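Local coordinates for beta-glucuronidase (Dictyoglomus thermophilum, PDB 6XXW), which probably hydrolyses beta-glucuronides, as a retaining glycoside hydrolase of family 2, at residues 209-223 against 238-250. Numbering follows the deposited sequence. Where two conformers were deposited one is given.
Sequences SALVKYSIESEGNNF and NFGKSGVLEVKNP
Strands 209-217 and 242-248 pair antiparallel, A210 with V247, V212 with L245 and Y214 with G243 as hydrogen-bonded pairs, at the edge of a three-stranded sheet in the immunoglobulin-like beta-sandwich domain of family 2 glycosidases. Each pair exchanges two backbone bonds, as between V212 N and L245 O (2.8 Å).

Apolar residues face inward from this ladder. L245 lies against V212 and, through CD1, against the Y214 ring, while V225 and L263 of the second sheet meet it from across the sandwich; A210 CB abuts the ring of P250. The other face is mixed and more open, which suits polar ends: K213 runs its CG beside V244 CG1 and takes its ammonium group, NZ, on to a salt bridge with E204, and S209 OG donates to the anti lone pair of E246 OE2 (3.0 Å).

Y214 ties this sheet to the end of strand 234-239 of the second sheet and to the turn that follows it. Its chi1 of 73° sets CG between backbone N and carbonyl carbon, which lays the ring over G243, whose CA makes a CH-pi contact; G243, lacking a side chain, leaves N238 ND2 its space beside the ring. The hydroxyl donates to G240 O (2.6 Å) and accepts a straight bond from N238 ND2 (2.9 Å), whose amide stands 72° to the ring. A phenylalanine here would probably keep the ring packing but leave G240 O and N238 ND2 without this shared partner.

The long, flexible chain of K241 suits the other end: all four torsions are extended, carrying it past F223, whose CE2 lies 3.6 Å from K241 CG, into the bend at 218-221. There K241 NZ donates to three oxygens, nearly along the C=O of G220 (O at 2.9 Å) and from above the carbonyl planes of S218 O (2.7 Å) and N221 OD1 (3.1 Å).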
loop_
_atom_site.group_PDB
_atom_site.type_symbol
_atom_site.label_atom_id
_atom_site.label_comp_id
_atom_site.label_asym_id
_atom_site.label_seq_id
_atom_site.Cartn_x
_atom_site.Cartn_y
_atom_site.Cartn_z
ATOM N N SER A 209 -52.230 13.185 18.171
ATOM C CA SER A 209 -52.357 12.681 16.815
ATOM C C SER A 209 -51.310 13.330 15.928
ATOM O O SER A 209 -50.668 14.317 16.290
ATOM C CB SER A 209 -53.752 12.967 16.244
ATOM O OG SER A 209 -54.756 12.291 16.964
ATOM N N ALA A 210 -51.151 12.762 14.748
ATOM C CA ALA A 210 -50.439 13.422 13.673
ATOM C C ALA A 210 -51.406 13.650 12.521
ATOM O O ALA A 210 -52.357 12.880 12.324
ATOM C CB ALA A 210 -49.231 12.600 13.208
ATOM N N LEU A 211 -51.176 14.726 11.779
ATOM C CA LEU A 211 -51.944 15.028 10.583
ATOM C C LEU A 211 -51.034 14.942 9.374
ATOM O O LEU A 211 -49.901 15.430 9.402
ATOM C CB LEU A 211 -52.573 16.415 10.657
ATOM C CG LEU A 211 -53.232 16.699 11.998
ATOM C CD1 LEU A 211 -53.191 18.187 12.249
ATOM C CD2 LEU A 211 -54.654 16.167 11.975
ATOM N N VAL A 212 -51.522 14.297 8.332
ATOM C CA VAL A 212 -50.858 14.279 7.045
ATOM C C VAL A 212 -51.749 15.084 6.118
ATOM O O VAL A 212 -52.829 14.619 5.731
ATOM C CB VAL A 212 -50.643 12.849 6.532
ATOM C CG1 VAL A 212 -50.063 12.876 5.140
ATOM C CG2 VAL A 212 -49.732 12.072 7.483
ATOM N N LYS A 213 -51.326 16.304 5.794
ATOM C CA LYS A 213 -52.093 17.169 4.905
ATOM C C LYS A 213 -51.599 17.005 3.478
ATOM O O LYS A 213 -50.396 16.903 3.234
ATOM C CB LYS A 213 -51.979 18.630 5.338
ATOM C CG LYS A 213 -52.498 18.898 6.741
ATOM C CD LYS A 213 -52.163 20.324 7.178
ATOM C CE LYS A 213 -53.016 20.773 8.351
ATOM N NZ LYS A 213 -52.945 22.251 8.556
ATOM N N TYR A 214 -52.527 16.955 2.528
ATOM C CA TYR A 214 -52.123 16.633 1.171
ATOM C C TYR A 214 -52.907 17.463 0.169
ATOM O O TYR A 214 -54.032 17.901 0.428
ATOM C CB TYR A 214 -52.286 15.134 0.862
ATOM C CG TYR A 214 -53.728 14.684 0.696
ATOM C CD1 TYR A 214 -54.369 14.757 -0.547
ATOM C CD2 TYR A 214 -54.452 14.197 1.782
ATOM C CE1 TYR A 214 -55.711 14.348 -0.698
ATOM C CE2 TYR A 214 -55.786 13.796 1.642
ATOM C CZ TYR A 214 -56.403 13.879 0.402
ATOM O OH TYR A 214 -57.716 13.480 0.260
ATOM N N SER A 215 -52.282 17.658 -0.984
ATOM C CA SER A 215 -52.887 18.242 -2.169
ATOM C C SER A 215 -52.367 17.481 -3.373
ATOM O O SER A 215 -51.185 17.131 -3.421
ATOM C CB SER A 215 -52.539 19.737 -2.280
ATOM O OG SER A 215 -53.558 20.407 -2.989
ATOM N N ILE A 216 -53.245 17.211 -4.331
ATOM C CA ILE A 216 -52.907 16.425 -5.508
ATOM C C ILE A 216 -53.026 17.309 -6.739
ATOM O O ILE A 216 -53.965 18.106 -6.852
ATOM C CB ILE A 216 -53.817 15.182 -5.643
ATOM C CG1 ILE A 216 -53.603 14.232 -4.470
ATOM C CG2 ILE A 216 -53.539 14.443 -6.951
ATOM C CD1 ILE A 216 -54.782 13.291 -4.220
ATOM N N GLU A 217 -52.081 17.164 -7.664
ATOM C CA GLU A 217 -52.111 17.865 -8.943
ATOM C C GLU A 217 -52.557 16.896 -10.035
ATOM O O GLU A 217 -51.920 15.859 -10.248
ATOM C CB GLU A 217 -50.738 18.453 -9.273
ATOM N N SER A 218 -53.641 17.233 -10.733
ATOM C CA SER A 218 -54.169 16.331 -11.754
ATOM C C SER A 218 -55.235 17.082 -12.541
ATOM O O SER A 218 -55.794 18.066 -12.060
ATOM C CB SER A 218 -54.751 15.052 -11.124
ATOM O OG SER A 218 -55.414 14.246 -12.075
ATOM N N GLU A 219 -55.497 16.620 -13.765
ATOM C CA GLU A 219 -56.711 17.056 -14.444
ATOM C C GLU A 219 -57.950 16.356 -13.899
ATOM O O GLU A 219 -59.068 16.847 -14.100
ATOM C CB GLU A 219 -56.569 16.844 -15.955
ATOM C CG GLU A 219 -55.774 17.968 -16.616
ATOM C CD GLU A 219 -55.093 17.553 -17.904
ATOM O OE1 GLU A 219 -55.673 17.791 -18.987
ATOM O OE2 GLU A 219 -53.974 16.990 -17.830
ATOM N N GLY A 220 -57.777 15.242 -13.188
ATOM C CA GLY A 220 -58.884 14.599 -12.517
ATOM C C GLY A 220 -59.234 15.288 -11.207
ATOM O O GLY A 220 -58.491 16.128 -10.690
ATOM N N ASN A 221 -60.394 14.923 -10.664
ATOM C CA ASN A 221 -60.857 15.555 -9.434
ATOM C C ASN A 221 -61.404 14.618 -8.369
ATOM O O ASN A 221 -61.551 15.065 -7.228
ATOM C CB ASN A 221 -61.928 16.600 -9.770
ATOM C CG ASN A 221 -61.353 17.773 -10.514
ATOM O OD1 ASN A 221 -60.488 18.476 -9.991
ATOM N ND2 ASN A 221 -61.792 17.974 -11.752
ATOM N N ASN A 222 -61.715 13.359 -8.673
ATOM C CA ASN A 222 -62.259 12.428 -7.686
ATOM C C ASN A 222 -61.134 11.523 -7.212
ATOM O O ASN A 222 -60.619 10.713 -7.988
ATOM C CB ASN A 222 -63.396 11.580 -8.255
ATOM C CG ASN A 222 -64.309 12.358 -9.160
ATOM O OD1 ASN A 222 -64.634 13.512 -8.895
ATOM N ND2 ASN A 222 -64.739 11.722 -10.242
ATOM N N PHE A 223 -60.786 11.628 -5.931
ATOM C CA PHE A 223 -59.671 10.884 -5.363
ATOM C C PHE A 223 -60.077 10.240 -4.051
ATOM O O PHE A 223 -60.787 10.843 -3.241
ATOM C CB PHE A 223 -58.456 11.801 -5.131
ATOM C CG PHE A 223 -57.870 12.333 -6.387
ATOM C CD1 PHE A 223 -56.886 11.625 -7.062
ATOM C CD2 PHE A 223 -58.291 13.551 -6.899
ATOM C CE1 PHE A 223 -56.349 12.123 -8.232
ATOM C CE2 PHE A 223 -57.765 14.045 -8.067
ATOM C CZ PHE A 223 -56.796 13.334 -8.738
ATOM N N ASN A 238 -59.384 9.411 3.191
ATOM C CA ASN A 238 -60.079 10.644 2.857
ATOM C C ASN A 238 -60.457 10.627 1.389
ATOM O O ASN A 238 -59.680 10.169 0.549
ATOM C CB ASN A 238 -59.222 11.884 3.146
ATOM C CG ASN A 238 -60.054 13.164 3.183
ATOM O OD1 ASN A 238 -60.985 13.292 3.983
ATOM N ND2 ASN A 238 -59.731 14.108 2.304
ATOM N N PHE A 239 -61.664 11.103 1.097
ATOM C CA PHE A 239 -62.089 11.385 -0.267
ATOM C C PHE A 239 -61.892 12.872 -0.516
ATOM O O PHE A 239 -62.453 13.703 0.208
ATOM C CB PHE A 239 -63.549 10.988 -0.486
ATOM C CG PHE A 239 -63.793 9.515 -0.383
ATOM C CD1 PHE A 239 -63.413 8.665 -1.406
ATOM C CD2 PHE A 239 -64.402 8.975 0.740
ATOM C CE1 PHE A 239 -63.635 7.302 -1.312
ATOM C CE2 PHE A 239 -64.629 7.615 0.838
ATOM C CZ PHE A 239 -64.246 6.780 -0.190
ATOM N N GLY A 240 -61.083 13.204 -1.516
ATOM C CA GLY A 240 -60.817 14.593 -1.820
ATOM C C GLY A 240 -59.474 14.797 -2.485
ATOM O O GLY A 240 -58.492 14.120 -2.144
ATOM N N LYS A 241 -59.437 15.726 -3.448
ATOM C CA LYS A 241 -58.202 16.084 -4.138
ATOM C C LYS A 241 -57.224 16.790 -3.203
ATOM O O LYS A 241 -56.007 16.736 -3.422
ATOM C CB LYS A 241 -58.528 16.973 -5.332
ATOM C CG LYS A 241 -57.407 17.183 -6.330
ATOM C CD LYS A 241 -57.914 17.941 -7.565
ATOM C CE LYS A 241 -56.863 18.004 -8.663
ATOM N NZ LYS A 241 -57.364 18.637 -9.932
ATOM N N SER A 242 -57.742 17.478 -2.190
ATOM C CA SER A 242 -56.967 17.987 -1.066
ATOM C C SER A 242 -57.629 17.504 0.217
ATOM O O SER A 242 -58.819 17.179 0.235
ATOM C CB SER A 242 -56.883 19.527 -1.078
ATOM O OG SER A 242 -58.152 20.099 -0.810
ATOM N N GLY A 243 -56.860 17.440 1.298
ATOM C CA GLY A 243 -57.457 17.071 2.563
ATOM C C GLY A 243 -56.422 16.788 3.632
ATOM O O GLY A 243 -55.228 17.051 3.466
ATOM N N VAL A 244 -56.922 16.266 4.746
ATOM C CA VAL A 244 -56.106 15.979 5.917
ATOM C C VAL A 244 -56.397 14.548 6.349
ATOM O O VAL A 244 -57.552 14.114 6.340
ATOM C CB VAL A 244 -56.372 16.976 7.067
ATOM C CG1 VAL A 244 -56.116 18.406 6.618
ATOM C CG2 VAL A 244 -57.806 16.854 7.573
ATOM N N LEU A 245 -55.350 13.805 6.672
ATOM C CA LEU A 245 -55.466 12.455 7.207
ATOM C C LEU A 245 -55.024 12.482 8.661
ATOM O O LEU A 245 -53.918 12.946 8.962
ATOM C CB LEU A 245 -54.611 11.473 6.402
ATOM C CG LEU A 245 -54.934 11.375 4.904
ATOM C CD1 LEU A 245 -53.684 11.001 4.093
ATOM C CD2 LEU A 245 -56.060 10.366 4.661
ATOM N N GLU A 246 -55.880 12.004 9.562
ATOM C CA GLU A 246 -55.553 11.979 10.982
ATOM C C GLU A 246 -55.028 10.609 11.376
ATOM O O GLU A 246 -55.680 9.591 11.117
ATOM C CB GLU A 246 -56.752 12.324 11.860
ATOM C CG GLU A 246 -56.329 12.589 13.301
ATOM C CD GLU A 246 -57.496 12.747 14.245
ATOM O OE1 GLU A 246 -58.642 12.777 13.755
ATOM O OE2 GLU A 246 -57.261 12.839 15.474
ATOM N N VAL A 247 -53.874 10.589 12.032
ATOM C CA VAL A 247 -53.274 9.351 12.517
ATOM C C VAL A 247 -53.254 9.418 14.038
ATOM O O VAL A 247 -52.487 10.193 14.623
ATOM C CB VAL A 247 -51.866 9.125 11.945
ATOM C CG1 VAL A 247 -51.267 7.836 12.477
ATOM C CG2 VAL A 247 -51.935 9.051 10.440
ATOM N N LYS A 248 -54.099 8.616 14.677
ATOM C CA LYS A 248 -54.103 8.543 16.130
ATOM C C LYS A 248 -52.959 7.648 16.588
ATOM O O LYS A 248 -52.678 6.618 15.973
ATOM C CB LYS A 248 -55.446 8.010 16.635
ATOM C CG LYS A 248 -55.570 8.005 18.155
ATOM C CD LYS A 248 -56.589 9.033 18.640
ATOM C CE LYS A 248 -56.198 9.598 20.003
ATOM N NZ LYS A 248 -57.215 10.552 20.531
ATOM N N ASN A 249 -52.285 8.048 17.660
ATOM C CA ASN A 249 -51.098 7.357 18.145
ATOM C C ASN A 249 -50.090 7.145 16.999
ATOM O O ASN A 249 -49.800 6.007 16.626
ATOM C CB ASN A 249 -51.458 6.036 18.797
ATOM N N PRO A 250 -49.576 8.216 16.417
ATOM C CA PRO A 250 -48.632 8.055 15.312
ATOM C C PRO A 250 -47.299 7.525 15.810
ATOM O O PRO A 250 -46.883 7.787 16.942
ATOM C CB PRO A 250 -48.486 9.483 14.775
ATOM C CG PRO A 250 -48.683 10.318 15.982
ATOM C CD PRO A 250 -49.736 9.630 16.794
#